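Local coordinates for competence damage-inducible protein A (Enterobacter cloacae subsp. cloacae, PDB 5VU3), which is of unknown function but belongs to the CinA family of competence-damaged proteins, some members of which are nicotinamide mononucleotide deamidases, at residues 84-89 with 109-114. Numbering follows the deposited sequence.
Sequences TAVSEQ and AISGYA
Val-86 packs against one face of the phenol ring of Tyr-113, with CG2 doing most of the touching. This methyl sits 3.5 Å from the ring centroid, a CH-pi contact over the face. It is displaced toward the rim on the hydroxyl side, lying 3.4 Å from both CZ and CE1 of Tyr-113. The valine torsion sets CG2 anti to the carbonyl carbon, beside the backbone N, where it meets the ring and also packs on Gly-112 CA at 3.6 Å; CG1, beside the carbonyl carbon, reaches Ser-111 O at 3.8 Å. Gly-112 brings no side chain of its own into this junction. The hydroxyl end of the tyrosine is tied back to the other segment through a water lying in the ring plane, 2.6 Å from Tyr-113 OH, which donates to Thr-84 OG1. Here the C-terminal end of the central strand 106-112 of the mixed sheet, and the residues that follow it, meet the connection between helices 77-83 and 88-101; helix 88-101 then leads back into that strand, its N-cap Ser-87 coming directly after Val-86. One residue before Gly-112, buried Ser-111 donates from OG to Ala-85 O over 2.7 Å. The bond is short, but the donor stands 65° out of the carbonyl plane, off the lone-pair directions, although the C=O...donor angle is 114°. The same carbonyl also takes a weak bond from Ser-87 N, and Lys-69 of helix 66-73 touches the side chains of both Ala-85 and Ser-111.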
ATOM      1  N   THR A  84     -16.325 -16.831   1.613  1.00 26.36           N
ATOM      2  CA  THR A  84     -15.706 -15.769   2.409  1.00 25.46           C
ATOM      3  C   THR A  84     -14.587 -15.065   1.644  1.00 27.10           C
ATOM      4  O   THR A  84     -14.183 -15.500   0.560  1.00 24.05           O
ATOM      5  CB  THR A  84     -15.162 -16.277   3.761  1.00 28.61           C
ATOM      6  OG1 THR A  84     -13.863 -16.869   3.583  1.00 27.81           O
ATOM      7  CG2 THR A  84     -16.116 -17.282   4.415  1.00 28.47           C
ATOM      8  N   ALA A  85     -14.099 -13.952   2.203  1.00 25.07           N
ATOM      9  CA  ALA A  85     -13.028 -13.197   1.566  1.00 24.17           C
ATOM     10  C   ALA A  85     -11.721 -13.970   1.565  1.00 23.77           C
ATOM     11  O   ALA A  85     -10.867 -13.739   0.701  1.00 23.89           O
ATOM     12  CB  ALA A  85     -12.836 -11.851   2.264  1.00 22.51           C
ATOM     13  N   VAL A  86     -11.552 -14.881   2.519  1.00 21.33           N
ATOM     14  CA  VAL A  86     -10.311 -15.666   2.625  1.00 21.27           C
ATOM     15  C   VAL A  86     -10.596 -16.984   1.909  1.00 25.41           C
ATOM     16  O   VAL A  86     -10.950 -18.003   2.504  1.00 24.41           O
ATOM     17  CB  VAL A  86      -9.869 -15.859   4.078  1.00 20.27           C
ATOM     18  CG1 VAL A  86      -8.645 -16.784   4.162  1.00 19.88           C
ATOM     19  CG2 VAL A  86      -9.581 -14.515   4.707  1.00 19.61           C
ATOM     20  N   SER A  87     -10.455 -16.945   0.587  1.00 23.00           N
ATOM     21  CA  SER A  87     -10.684 -18.114  -0.250  1.00 25.69           C
ATOM     22  C   SER A  87      -9.965 -17.898  -1.572  1.00 21.73           C
ATOM     23  O   SER A  87      -9.674 -16.763  -1.963  1.00 20.86           O
ATOM     24  CB  SER A  87     -12.179 -18.351  -0.485  1.00 21.81           C
ATOM     25  OG  SER A  87     -12.714 -17.295  -1.263  1.00 22.93           O
ATOM     26  N   GLU A  88      -9.680 -19.006  -2.256  1.00 19.84           N
ATOM     27  CA  GLU A  88      -9.047 -18.889  -3.564  1.00 20.20           C
ATOM     28  C   GLU A  88      -9.993 -18.256  -4.576  1.00 23.17           C
ATOM     29  O   GLU A  88      -9.543 -17.581  -5.513  1.00 24.45           O
ATOM     30  CB  GLU A  88      -8.551 -20.259  -4.026  1.00 23.63           C
ATOM     31  CG  GLU A  88      -7.399 -20.761  -3.155  1.00 23.80           C
ATOM     32  CD  GLU A  88      -7.009 -22.188  -3.443  1.00 27.80           C
ATOM     33  OE1 GLU A  88      -7.704 -23.101  -2.959  1.00 28.06           O
ATOM     34  OE2 GLU A  88      -6.000 -22.393  -4.151  1.00 28.23           O
ATOM     35  N   GLN A  89     -11.303 -18.429  -4.380  1.00 22.81           N
ATOM     36  CA  GLN A  89     -12.277 -17.792  -5.263  1.00 24.26           C
ATOM     37  C   GLN A  89     -12.199 -16.275  -5.162  1.00 21.33           C
ATOM     38  O   GLN A  89     -12.204 -15.573  -6.182  1.00 23.78           O
ATOM     39  CB  GLN A  89     -13.689 -18.282  -4.926  1.00 27.09           C
ATOM     40  CG  GLN A  89     -13.969 -19.735  -5.324  1.00 31.33           C
ATOM     41  CD  GLN A  89     -13.545 -20.740  -4.260  1.00 34.30           C
ATOM     42  OE1 GLN A  89     -12.900 -20.386  -3.268  1.00 32.04           O
ATOM     43  NE2 GLN A  89     -13.913 -22.002  -4.462  1.00 35.14           N
ATOM     44  N   ALA A 109      -2.791 -10.968  -5.656  1.00 19.12           N
ATOM     45  CA  ALA A 109      -3.804 -10.674  -4.655  1.00 19.64           C
ATOM     46  C   ALA A 109      -3.538 -11.523  -3.425  1.00 19.65           C
ATOM     47  O   ALA A 109      -3.230 -12.713  -3.539  1.00 20.63           O
ATOM     48  CB  ALA A 109      -5.221 -10.936  -5.192  1.00 18.72           C
ATOM     49  N   ILE A 110      -3.657 -10.913  -2.246  1.00 16.21           N
ATOM     50  CA  ILE A 110      -3.511 -11.622  -0.975  1.00 16.26           C
ATOM     51  C   ILE A 110      -4.730 -11.319  -0.115  1.00 21.05           C
ATOM     52  O   ILE A 110      -5.113 -10.152   0.029  1.00 19.40           O
ATOM     53  CB  ILE A 110      -2.222 -11.211  -0.241  1.00 20.76           C
ATOM     54  CG1 ILE A 110      -0.999 -11.424  -1.132  1.00 22.45           C
ATOM     55  CG2 ILE A 110      -2.084 -11.970   1.065  1.00 19.65           C
ATOM     56  CD1 ILE A 110       0.307 -10.993  -0.477  1.00 21.07           C
ATOM     57  N   SER A 111      -5.354 -12.362   0.439  1.00 18.76           N
ATOM     58  CA  SER A 111      -6.470 -12.181   1.364  1.00 16.16           C
ATOM     59  C   SER A 111      -6.355 -13.225   2.465  1.00 19.68           C
ATOM     60  O   SER A 111      -6.356 -14.427   2.178  1.00 21.14           O
ATOM     61  CB  SER A 111      -7.816 -12.295   0.645  1.00 19.33           C
ATOM     62  OG  SER A 111      -8.886 -12.084   1.546  1.00 21.62           O
ATOM     63  N   GLY A 112      -6.252 -12.777   3.716  1.00 18.09           N
ATOM     64  CA  GLY A 112      -6.040 -13.728   4.792  1.00 21.37           C
ATOM     65  C   GLY A 112      -6.464 -13.185   6.142  1.00 23.97           C
ATOM     66  O   GLY A 112      -7.027 -12.093   6.256  1.00 19.95           O
ATOM     67  N   TYR A 113      -6.234 -14.004   7.170  1.00 25.65           N
ATOM     68  CA  TYR A 113      -6.405 -13.611   8.570  1.00 26.94           C
ATOM     69  C   TYR A 113      -5.009 -13.597   9.178  1.00 25.68           C
ATOM     70  O   TYR A 113      -4.469 -14.648   9.537  1.00 25.25           O
ATOM     71  CB  TYR A 113      -7.317 -14.568   9.337  1.00 24.49           C
ATOM     72  CG  TYR A 113      -8.680 -14.780   8.732  1.00 25.76           C
ATOM     73  CD1 TYR A 113      -9.016 -15.990   8.142  1.00 23.93           C
ATOM     74  CD2 TYR A 113      -9.640 -13.774   8.762  1.00 24.22           C
ATOM     75  CE1 TYR A 113     -10.269 -16.189   7.596  1.00 24.89           C
ATOM     76  CE2 TYR A 113     -10.887 -13.960   8.217  1.00 25.85           C
ATOM     77  CZ  TYR A 113     -11.199 -15.166   7.630  1.00 31.74           C
ATOM     78  OH  TYR A 113     -12.449 -15.348   7.085  1.00 32.73           O
ATOM     79  N   ALA A 114      -4.420 -12.408   9.291  1.00 25.66           N
ATOM     80  CA  ALA A 114      -3.060 -12.343   9.813  1.00 25.45           C
ATOM     81  C   ALA A 114      -3.028 -12.596  11.314  1.00 25.09           C
ATOM     82  O   ALA A 114      -2.010 -13.066  11.832  1.00 22.98           O
ATOM     83  CB  ALA A 114      -2.419 -10.995   9.473  1.00 24.93           C
TER
HETATM   84  O   HOH W   1     -12.852 -17.673   6.020  1.00 33.76           O